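Local coordinates for sorbitol dehydrogenase (Gluconobacter oxydans, PDB 5ITG), which probably oxidises D-sorbitol to L-sorbose with a nicotinamide cofactor, as a member of the mannitol dehydrogenase family, at residues V164-R173 with F202-L213; W176-V185 with L213-P224. All blocks are in the same frame, centred on the assembly; numbering follows the deposited sequence.

Interaction 1. Residues V164-R173 with F202-L213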
loop_
_atom_site.group_PDB
_atom_site.type_symbol
_atom_site.label_atom_id
_atom_site.label_comp_id
_atom_site.label_asym_id
_atom_site.label_seq_id
_atom_site.Cartn_x
_atom_site.Cartn_y
_atom_site.Cartn_z
ATOM N N VAL A 164 19.691 -3.934 -3.484
ATOM C CA VAL A 164 18.802 -4.304 -4.577
ATOM C C VAL A 164 19.256 -3.575 -5.832
ATOM O O VAL A 164 19.239 -4.130 -6.925
ATOM C CB VAL A 164 17.314 -3.953 -4.247
ATOM C CG1 VAL A 164 17.122 -2.447 -4.168
ATOM C CG2 VAL A 164 16.389 -4.575 -5.279
ATOM N N PHE A 165 19.686 -2.329 -5.668
ATOM C CA PHE A 165 20.158 -1.529 -6.795
ATOM C C PHE A 165 21.348 -2.224 -7.453
ATOM O O PHE A 165 21.402 -2.374 -8.677
ATOM C CB PHE A 165 20.587 -0.147 -6.309
ATOM C CG PHE A 165 19.648 0.451 -5.313
ATOM C CD1 PHE A 165 18.350 0.793 -5.677
ATOM C CD2 PHE A 165 20.050 0.652 -4.001
ATOM C CE1 PHE A 165 17.463 1.324 -4.745
ATOM C CE2 PHE A 165 19.174 1.183 -3.064
ATOM C CZ PHE A 165 17.873 1.521 -3.439
ATOM N N GLY A 166 22.305 -2.641 -6.628
ATOM C CA GLY A 166 23.485 -3.312 -7.139
ATOM C C GLY A 166 23.173 -4.616 -7.853
ATOM O O GLY A 166 23.725 -4.886 -8.920
ATOM N N TYR A 167 22.294 -5.427 -7.267
ATOM C CA TYR A 167 21.915 -6.710 -7.854
ATOM C C TYR A 167 21.213 -6.543 -9.195
ATOM O O TYR A 167 21.560 -7.196 -10.179
ATOM C CB TYR A 167 20.985 -7.471 -6.907
ATOM C CG TYR A 167 21.687 -8.294 -5.848
ATOM C CD1 TYR A 167 22.305 -9.503 -6.172
ATOM C CD2 TYR A 167 21.723 -7.871 -4.520
ATOM C CE1 TYR A 167 22.944 -10.276 -5.195
ATOM C CE2 TYR A 167 22.360 -8.637 -3.534
ATOM C CZ TYR A 167 22.967 -9.835 -3.881
ATOM O OH TYR A 167 23.599 -10.591 -2.919
ATOM N N VAL A 168 20.215 -5.667 -9.219
ATOM C CA VAL A 168 19.433 -5.426 -10.425
ATOM C C VAL A 168 20.255 -4.840 -11.562
ATOM O O VAL A 168 20.215 -5.344 -12.682
ATOM C CB VAL A 168 18.228 -4.498 -10.115
ATOM C CG1 VAL A 168 17.574 -4.023 -11.403
ATOM C CG2 VAL A 168 17.209 -5.260 -9.268
ATOM N N VAL A 169 20.998 -3.777 -11.284
ATOM C CA VAL A 169 21.808 -3.157 -12.320
ATOM C C VAL A 169 22.933 -4.080 -12.805
ATOM O O VAL A 169 23.195 -4.150 -14.004
ATOM C CB VAL A 169 22.369 -1.804 -11.833
ATOM C CG1 VAL A 169 23.409 -1.272 -12.807
ATOM C CG2 VAL A 169 21.212 -0.800 -11.710
ATOM N N GLU A 170 23.588 -4.797 -11.892
ATOM C CA GLU A 170 24.648 -5.718 -12.306
ATOM C C GLU A 170 24.036 -6.833 -13.155
ATOM O O GLU A 170 24.624 -7.267 -14.148
ATOM C CB GLU A 170 25.362 -6.310 -11.084
ATOM C CG GLU A 170 26.369 -7.413 -11.404
ATOM C CD GLU A 170 27.566 -6.945 -12.236
ATOM O OE1 GLU A 170 27.655 -5.747 -12.590
ATOM O OE2 GLU A 170 28.429 -7.793 -12.538
ATOM N N ALA A 171 22.848 -7.300 -12.772
ATOM C CA ALA A 171 22.190 -8.354 -13.540
ATOM C C ALA A 171 21.873 -7.846 -14.949
ATOM O O ALA A 171 22.073 -8.553 -15.943
ATOM C CB ALA A 171 20.906 -8.799 -12.836
ATOM N N LEU A 172 21.382 -6.612 -15.035
ATOM C CA LEU A 172 21.052 -6.026 -16.327
ATOM C C LEU A 172 22.306 -5.850 -17.182
ATOM O O LEU A 172 22.275 -6.061 -18.395
ATOM C CB LEU A 172 20.338 -4.687 -16.128
ATOM C CG LEU A 172 18.899 -4.840 -15.615
ATOM C CD1 LEU A 172 18.351 -3.510 -15.144
ATOM C CD2 LEU A 172 18.036 -5.426 -16.729
ATOM N N ARG A 173 23.415 -5.481 -16.551
ATOM C CA ARG A 173 24.666 -5.304 -17.284
ATOM C C ARG A 173 25.068 -6.630 -17.923
ATOM O O ARG A 173 25.348 -6.704 -19.125
ATOM C CB ARG A 173 25.784 -4.837 -16.346
ATOM C CG ARG A 173 27.100 -4.539 -17.062
ATOM C CD ARG A 173 28.247 -4.294 -16.095
ATOM N NE ARG A 173 28.628 -5.502 -15.363
ATOM C CZ ARG A 173 29.091 -6.614 -15.933
ATOM N NH1 ARG A 173 29.233 -6.684 -17.251
ATOM N NH2 ARG A 173 29.414 -7.662 -15.184
ATOM N N PHE A 202 16.975 2.963 -9.580
ATOM C CA PHE A 202 17.791 2.068 -10.391
ATOM C C PHE A 202 18.630 2.759 -11.466
ATOM O O PHE A 202 19.750 2.330 -11.742
ATOM C CB PHE A 202 16.917 0.968 -10.987
ATOM C CG PHE A 202 16.438 -0.011 -9.965
ATOM C CD1 PHE A 202 17.331 -0.897 -9.362
ATOM C CD2 PHE A 202 15.111 -0.005 -9.544
ATOM C CE1 PHE A 202 16.909 -1.756 -8.353
ATOM C CE2 PHE A 202 14.680 -0.859 -8.538
ATOM C CZ PHE A 202 15.581 -1.737 -7.938
ATOM N N LEU A 203 18.110 3.827 -12.067
ATOM C CA LEU A 203 18.880 4.555 -13.076
ATOM C C LEU A 203 19.874 5.470 -12.368
ATOM O O LEU A 203 20.909 5.831 -12.930
ATOM C CB LEU A 203 17.971 5.397 -13.980
ATOM C CG LEU A 203 17.026 4.658 -14.934
ATOM C CD1 LEU A 203 16.349 5.669 -15.847
ATOM C CD2 LEU A 203 17.795 3.646 -15.761
ATOM N N GLY A 204 19.549 5.851 -11.136
ATOM C CA GLY A 204 20.443 6.697 -10.372
ATOM C C GLY A 204 21.710 5.919 -10.067
ATOM O O GLY A 204 22.812 6.466 -10.117
ATOM N N TYR A 205 21.556 4.634 -9.752
ATOM C CA TYR A 205 22.698 3.780 -9.456
ATOM C C TYR A 205 23.423 3.442 -10.751
ATOM O O TYR A 205 24.654 3.484 -10.818
ATOM C CB TYR A 205 22.240 2.493 -8.765
ATOM C CG TYR A 205 23.355 1.502 -8.493
ATOM C CD1 TYR A 205 23.818 0.650 -9.494
ATOM C CD2 TYR A 205 23.952 1.421 -7.235
ATOM C CE1 TYR A 205 24.850 -0.263 -9.251
ATOM C CE2 TYR A 205 24.987 0.512 -6.978
ATOM C CZ TYR A 205 25.428 -0.325 -7.990
ATOM O OH TYR A 205 26.441 -1.226 -7.750
ATOM N N ALA A 206 22.649 3.109 -11.778
ATOM C CA ALA A 206 23.205 2.764 -13.079
ATOM C C ALA A 206 24.075 3.888 -13.634
ATOM O O ALA A 206 25.148 3.635 -14.187
ATOM C CB ALA A 206 22.073 2.443 -14.060
ATOM N N LYS A 207 23.610 5.126 -13.493
ATOM C CA LYS A 207 24.356 6.275 -13.994
ATOM C C LYS A 207 25.716 6.376 -13.310
ATOM O O LYS A 207 26.731 6.618 -13.960
ATOM C CB LYS A 207 23.576 7.567 -13.760
ATOM C CG LYS A 207 24.256 8.793 -14.333
ATOM C CD LYS A 207 23.499 10.063 -13.985
ATOM C CE LYS A 207 24.137 11.264 -14.656
ATOM N NZ LYS A 207 24.199 11.061 -16.134
ATOM N N ALA A 208 25.729 6.188 -11.997
ATOM C CA ALA A 208 26.972 6.255 -11.243
ATOM C C ALA A 208 27.886 5.111 -11.657
ATOM O O ALA A 208 29.099 5.274 -11.726
ATOM C CB ALA A 208 26.687 6.183 -9.748
ATOM N N ARG A 209 27.288 3.956 -11.931
ATOM C CA ARG A 209 28.034 2.767 -12.335
ATOM C C ARG A 209 28.682 2.964 -13.706
ATOM O O ARG A 209 29.883 2.732 -13.872
ATOM C CB ARG A 209 27.094 1.559 -12.370
ATOM C CG ARG A 209 27.731 0.255 -12.811
ATOM C CD ARG A 209 28.656 -0.311 -11.748
ATOM N NE ARG A 209 29.301 -1.537 -12.205
ATOM C CZ ARG A 209 30.203 -1.591 -13.180
ATOM N NH1 ARG A 209 30.576 -0.484 -13.807
ATOM N NH2 ARG A 209 30.732 -2.755 -13.530
ATOM N N ASP A 210 27.883 3.395 -14.679
ATOM C CA ASP A 210 28.357 3.625 -16.040
ATOM C C ASP A 210 27.261 4.235 -16.916
ATOM O O ASP A 210 26.249 3.593 -17.198
ATOM C CB ASP A 210 28.848 2.308 -16.654
ATOM C CG ASP A 210 28.986 2.381 -18.163
ATOM O OD1 ASP A 210 29.334 3.462 -18.682
ATOM O OD2 ASP A 210 28.756 1.347 -18.832
ATOM N N PRO A 211 27.459 5.485 -17.366
ATOM C CA PRO A 211 26.489 6.188 -18.212
ATOM C C PRO A 211 25.934 5.360 -19.370
ATOM O O PRO A 211 24.728 5.369 -19.622
ATOM C CB PRO A 211 27.274 7.408 -18.681
ATOM C CG PRO A 211 28.120 7.714 -17.479
ATOM C CD PRO A 211 28.631 6.339 -17.103
ATOM N N GLU A 212 26.804 4.649 -20.079
ATOM C CA GLU A 212 26.354 3.823 -21.193
ATOM C C GLU A 212 25.393 2.738 -20.708
ATOM O O GLU A 212 24.437 2.384 -21.400
ATOM C CB GLU A 212 27.546 3.168 -21.885
ATOM C CG GLU A 212 28.476 4.143 -22.577
ATOM C CD GLU A 212 29.696 3.453 -23.157
ATOM O OE1 GLU A 212 29.521 2.426 -23.853
ATOM O OE2 GLU A 212 30.824 3.940 -22.922
ATOM N N LEU A 213 25.660 2.204 -19.520
ATOM C CA LEU A 213 24.814 1.163 -18.945
ATOM C C LEU A 213 23.435 1.713 -18.593
ATOM O O LEU A 213 22.423 1.059 -18.827
ATOM C CB LEU A 213 25.458 0.584 -17.684
ATOM C CG LEU A 213 24.596 -0.416 -16.905
ATOM C CD1 LEU A 213 24.187 -1.572 -17.803
ATOM C CD2 LEU A 213 25.372 -0.919 -15.697
HETATM O O HOH W 1 26.425 -3.685 -9.091
HETATM O O HOH W 2 27.024 -3.229 -11.929
#
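Val164 meets the ring of Phe202 at two places. Its carbonyl O lies in the ring plane at the edge, 3.6 Å from CE1, and its CG2 touches CZ. Phe165 comes over one face of the same ring with CD1. The two ring planes are inclined at 57°. The CB of Phe165 also packs on Tyr205 CD2. Gly166 sets its CA against one face of the Tyr205 ring, 4.2 Å from the centroid, an off-centre CH-pi contact. Water 1 links the two residues by donating to Gly166 O and accepting from Tyr205 OH. Val168 presses its branched CB on Phe202 CE1 at 3.5 Å.

In the chain, helix 164-177 comes between parallel strands 125-128 and 184-187 of the Rossmann sheet. Here helix 194-209 and the start of helix 211-220 cover it. Segment 164-173 and helix 202-209 cross at -66°, with axes 9.4 Å apart. Val169 is a knob in a hole formed by Phe202, Tyr205, Ala206 and Leu213. With CG1 anti to the backbone N (chi1 170°), that methyl reaches Leu213 CD2 at 3.5 Å, while CG2 lies against Phe202 O.

Glu170 faces Arg209 through water 2, which donates to Glu170 OE1 and accepts a weak bond from Arg209 NE. Arg173 grips the Glu170 carboxylate side-on, with NE to OE1 at 2.9 Å and NH2 to OE2 at 2.8 Å. Both nitrogens come from above the carboxylate plane. Arg174 also pairs with OE2, and Asp177 takes Arg173 NH1. Arg173 lays its CB on Leu213 CD1, and its CD lies 3.9 Å from Arg209 NH2.

Interaction 2. Residues W176-V185 with L213-P224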
loop_
_atom_site.group_PDB
_atom_site.type_symbol
_atom_site.label_atom_id
_atom_site.label_comp_id
_atom_site.label_asym_id
_atom_site.label_seq_id
_atom_site.Cartn_x
_atom_site.Cartn_y
_atom_site.Cartn_z
ATOM N N TRP A 176 22.901 -7.685 -20.760
ATOM C CA TRP A 176 23.232 -6.866 -21.916
ATOM C C TRP A 176 24.512 -7.353 -22.599
ATOM O O TRP A 176 24.519 -7.629 -23.802
ATOM C CB TRP A 176 23.387 -5.405 -21.483
ATOM C CG TRP A 176 23.783 -4.460 -22.585
ATOM C CD1 TRP A 176 23.435 -4.541 -23.901
ATOM C CD2 TRP A 176 24.544 -3.257 -22.444
ATOM N NE1 TRP A 176 23.934 -3.459 -24.590
ATOM C CE2 TRP A 176 24.618 -2.656 -23.717
ATOM C CE3 TRP A 176 25.172 -2.628 -21.362
ATOM C CZ2 TRP A 176 25.291 -1.456 -23.939
ATOM C CZ3 TRP A 176 25.841 -1.433 -21.585
ATOM C CH2 TRP A 176 25.896 -0.861 -22.863
ATOM N N ASP A 177 25.584 -7.475 -21.820
ATOM C CA ASP A 177 26.871 -7.915 -22.348
ATOM C C ASP A 177 26.850 -9.319 -22.953
ATOM O O ASP A 177 27.601 -9.596 -23.885
ATOM C CB ASP A 177 27.955 -7.832 -21.260
ATOM C CG ASP A 177 28.325 -6.392 -20.907
ATOM O OD1 ASP A 177 28.072 -5.489 -21.730
ATOM O OD2 ASP A 177 28.889 -6.158 -19.819
ATOM N N ALA A 178 25.997 -10.199 -22.433
ATOM C CA ALA A 178 25.914 -11.560 -22.944
ATOM C C ALA A 178 24.922 -11.697 -24.101
ATOM O O ALA A 178 24.723 -12.788 -24.632
ATOM C CB ALA A 178 25.545 -12.511 -21.822
ATOM N N GLY A 179 24.300 -10.588 -24.487
ATOM C CA GLY A 179 23.352 -10.626 -25.583
ATOM C C GLY A 179 21.926 -10.953 -25.171
ATOM O O GLY A 179 21.084 -11.244 -26.022
ATOM N N GLY A 180 21.653 -10.911 -23.869
ATOM C CA GLY A 180 20.315 -11.200 -23.381
ATOM C C GLY A 180 19.401 -9.994 -23.478
ATOM O O GLY A 180 19.767 -8.984 -24.073
ATOM N N LYS A 181 18.211 -10.092 -22.889
ATOM C CA LYS A 181 17.247 -8.995 -22.925
ATOM C C LYS A 181 17.013 -8.376 -21.550
ATOM O O LYS A 181 17.244 -9.015 -20.524
ATOM C CB LYS A 181 15.919 -9.495 -23.498
ATOM C CG LYS A 181 15.999 -9.884 -24.965
ATOM C CD LYS A 181 14.678 -10.400 -25.497
ATOM C CE LYS A 181 14.294 -11.722 -24.862
ATOM N NZ LYS A 181 13.058 -12.276 -25.485
ATOM N N ALA A 182 16.565 -7.125 -21.528
ATOM C CA ALA A 182 16.292 -6.454 -20.259
ATOM C C ALA A 182 15.011 -7.033 -19.689
ATOM O O ALA A 182 14.190 -7.577 -20.423
ATOM C CB ALA A 182 16.128 -4.945 -20.476
ATOM N N PHE A 183 14.844 -6.949 -18.378
ATOM C CA PHE A 183 13.611 -7.430 -17.769
ATOM C C PHE A 183 12.804 -6.232 -17.283
ATOM O O PHE A 183 13.264 -5.092 -17.356
ATOM C CB PHE A 183 13.888 -8.402 -16.604
ATOM C CG PHE A 183 14.945 -7.936 -15.637
ATOM C CD1 PHE A 183 14.803 -6.745 -14.934
ATOM C CD2 PHE A 183 16.077 -8.718 -15.405
ATOM C CE1 PHE A 183 15.767 -6.338 -14.014
ATOM C CE2 PHE A 183 17.048 -8.316 -14.485
ATOM C CZ PHE A 183 16.892 -7.127 -13.791
ATOM N N THR A 184 11.592 -6.494 -16.811
ATOM C CA THR A 184 10.729 -5.441 -16.300
ATOM C C THR A 184 10.971 -5.244 -14.804
ATOM O O THR A 184 11.050 -6.216 -14.054
ATOM C CB THR A 184 9.243 -5.811 -16.494
ATOM O OG1 THR A 184 8.942 -5.890 -17.892
ATOM C CG2 THR A 184 8.339 -4.776 -15.824
ATOM N N VAL A 185 11.100 -3.994 -14.374
ATOM C CA VAL A 185 11.279 -3.705 -12.953
ATOM C C VAL A 185 9.882 -3.315 -12.467
ATOM O O VAL A 185 9.361 -2.260 -12.828
ATOM C CB VAL A 185 12.251 -2.535 -12.715
ATOM C CG1 VAL A 185 12.313 -2.214 -11.243
ATOM C CG2 VAL A 185 13.638 -2.892 -13.236
ATOM N N LEU A 213 25.660 2.204 -19.520
ATOM C CA LEU A 213 24.814 1.163 -18.945
ATOM C C LEU A 213 23.435 1.713 -18.593
ATOM O O LEU A 213 22.423 1.059 -18.827
ATOM C CB LEU A 213 25.458 0.584 -17.684
ATOM C CG LEU A 213 24.596 -0.416 -16.905
ATOM C CD1 LEU A 213 24.187 -1.572 -17.803
ATOM C CD2 LEU A 213 25.372 -0.919 -15.697
ATOM N N ALA A 214 23.403 2.919 -18.031
ATOM C CA ALA A 214 22.140 3.548 -17.655
ATOM C C ALA A 214 21.331 3.833 -18.910
ATOM O O ALA A 214 20.109 3.670 -18.926
ATOM C CB ALA A 214 22.401 4.838 -16.895
ATOM N N LYS A 215 22.024 4.257 -19.963
ATOM C CA LYS A 215 21.369 4.550 -21.229
ATOM C C LYS A 215 20.658 3.302 -21.736
ATOM O O LYS A 215 19.492 3.360 -22.132
ATOM C CB LYS A 215 22.396 5.020 -22.265
ATOM C CG LYS A 215 21.807 5.262 -23.645
ATOM C CD LYS A 215 22.884 5.611 -24.668
ATOM C CE LYS A 215 22.279 5.813 -26.051
ATOM N NZ LYS A 215 21.237 6.884 -26.062
ATOM N N TRP A 216 21.364 2.172 -21.709
ATOM C CA TRP A 216 20.805 0.904 -22.165
ATOM C C TRP A 216 19.586 0.490 -21.344
ATOM O O TRP A 216 18.570 0.069 -21.899
ATOM C CB TRP A 216 21.845 -0.220 -22.078
ATOM C CG TRP A 216 21.345 -1.510 -22.670
ATOM C CD1 TRP A 216 21.230 -1.809 -24.000
ATOM C CD2 TRP A 216 20.815 -2.639 -21.961
ATOM N NE1 TRP A 216 20.658 -3.049 -24.162
ATOM C CE2 TRP A 216 20.394 -3.580 -22.928
ATOM C CE3 TRP A 216 20.652 -2.946 -20.602
ATOM C CZ2 TRP A 216 19.822 -4.808 -22.579
ATOM C CZ3 TRP A 216 20.084 -4.166 -20.259
ATOM C CH2 TRP A 216 19.675 -5.082 -21.244
ATOM N N ILE A 217 19.691 0.597 -20.023
ATOM C CA ILE A 217 18.578 0.209 -19.165
ATOM C C ILE A 217 17.373 1.116 -19.403
ATOM O O ILE A 217 16.239 0.647 -19.520
ATOM C CB ILE A 217 18.977 0.249 -17.672
ATOM C CG1 ILE A 217 20.098 -0.762 -17.409
ATOM C CG2 ILE A 217 17.768 -0.080 -16.808
ATOM C CD1 ILE A 217 20.600 -0.794 -15.967
ATOM N N GLU A 218 17.632 2.414 -19.495
ATOM C CA GLU A 218 16.578 3.393 -19.725
ATOM C C GLU A 218 15.812 3.061 -21.004
ATOM O O GLU A 218 14.598 3.239 -21.073
ATOM C CB GLU A 218 17.197 4.794 -19.830
ATOM C CG GLU A 218 16.215 5.965 -19.781
ATOM C CD GLU A 218 15.361 6.090 -21.035
ATOM O OE1 GLU A 218 15.931 6.107 -22.153
ATOM O OE2 GLU A 218 14.120 6.187 -20.904
ATOM N N GLU A 219 16.521 2.557 -22.007
ATOM C CA GLU A 219 15.903 2.236 -23.286
ATOM C C GLU A 219 15.276 0.856 -23.403
ATOM O O GLU A 219 14.300 0.688 -24.122
ATOM C CB GLU A 219 16.930 2.399 -24.409
ATOM C CG GLU A 219 17.550 3.782 -24.477
ATOM C CD GLU A 219 18.590 3.901 -25.571
ATOM O OE1 GLU A 219 19.602 3.169 -25.511
ATOM O OE2 GLU A 219 18.398 4.724 -26.491
ATOM N N ASN A 220 15.819 -0.128 -22.698
ATOM C CA ASN A 220 15.301 -1.486 -22.815
ATOM C C ASN A 220 14.489 -2.023 -21.641
ATOM O O ASN A 220 13.578 -2.829 -21.830
ATOM C CB ASN A 220 16.459 -2.429 -23.143
ATOM C CG ASN A 220 17.049 -2.153 -24.516
ATOM O OD1 ASN A 220 16.444 -2.475 -25.541
ATOM N ND2 ASN A 220 18.221 -1.530 -24.544
ATOM N N ALA A 221 14.816 -1.593 -20.431
ATOM C CA ALA A 221 14.065 -2.038 -19.267
ATOM C C ALA A 221 12.806 -1.183 -19.199
ATOM O O ALA A 221 12.682 -0.193 -19.920
ATOM C CB ALA A 221 14.896 -1.851 -18.002
ATOM N N THR A 222 11.865 -1.569 -18.346
ATOM C CA THR A 222 10.639 -0.795 -18.178
ATOM C C THR A 222 10.371 -0.717 -16.680
ATOM O O THR A 222 10.785 -1.611 -15.929
ATOM C CB THR A 222 9.422 -1.451 -18.899
ATOM O OG1 THR A 222 9.170 -2.749 -18.347
ATOM C CG2 THR A 222 9.690 -1.579 -20.403
ATOM N N PHE A 223 9.698 0.353 -16.254
ATOM C CA PHE A 223 9.369 0.580 -14.841
ATOM C C PHE A 223 7.900 1.006 -14.716
ATOM O O PHE A 223 7.602 2.143 -14.326
ATOM C CB PHE A 223 10.252 1.688 -14.252
ATOM C CG PHE A 223 11.732 1.431 -14.374
ATOM C CD1 PHE A 223 12.401 1.669 -15.572
ATOM C CD2 PHE A 223 12.456 0.948 -13.286
ATOM C CE1 PHE A 223 13.773 1.431 -15.686
ATOM C CE2 PHE A 223 13.828 0.705 -13.388
ATOM C CZ PHE A 223 14.487 0.948 -14.592
ATOM N N PRO A 224 6.967 0.087 -15.011
ATOM C CA PRO A 224 5.547 0.424 -14.929
ATOM C C PRO A 224 5.102 0.832 -13.542
ATOM O O PRO A 224 5.594 0.310 -12.541
ATOM C CB PRO A 224 4.861 -0.859 -15.394
ATOM C CG PRO A 224 5.777 -1.922 -14.843
ATOM C CD PRO A 224 7.148 -1.364 -15.206
HETATM O O HOH W 3 8.071 -0.471 -11.257
#
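A tryptophan stack at one end and a backbone bond at the other join the 176-185 connection to helix 213-220 and the chain that leaves it. The contact is partly buried and lies in the Rossmann domain, on the return half of a beta-alpha-beta crossover: strand 125-128, helices 149-156 and 164-177, then the adjacent parallel strand 184-187. Gly179, with positive phi, closes the C-terminus of helix 164-177 in a Schellman motif.

Trp176 and Trp216 stack face to face. Their five-membered rings lie 3.4 Å apart at the centroids, with planes 13° apart. The side chains run in opposite directions, so each CB lies over the six-membered ring of the other. Trp176 CB is 3.5 Å from that centroid of Trp216, almost on the ring normal. Trp176 CG is anti to its own N (chi1 178°), which carries the indole out from the helix end to Trp216. Asn220 CB covers part of the opposite face of Trp216.

Ala182 CB fits between Trp216 CH2, 3.6 Å away, and the Asn220 backbone. Thr184 and Thr222 approach at OG1, but their hydroxyls also have partners in the loop at 268-270: Ala270 N for Thr184 and Gln268 O for Thr222. Phe183 O and Thr222 N are buried without a polar partner. Val185 CB rests on Phe223 CD2 at 3.5 Å, its side chain beside the phenyl ring and pointing the same way. Water 3 donates to Val185 O and Pro224 O. Val185 N donates to Thr222 O at 2.9 Å, with an N-H...O angle of 166°.

In the fold
Both interactions lie in the Rossmann domain, their centres about 10 Å apart. They use helices 164-177 and 211-220 and share Leu213, which packs on Val169 in interaction 1 and on Trp176 in interaction 2. Interaction 1 is the more buried: helix 164-177 meets helix 194-209 and the start of helix 211-220 mostly through apolar side chains, and the charged residues and waters gather along one margin. Interaction 2 is partly buried and mixes an aromatic stack with a direct backbone bond near the central sheet. The two also touch each other. The side chain of Leu172 packs on Ile217 and Phe183, and its carbonyl O lies against Trp216, joining the helices to the connection into strand 184-187.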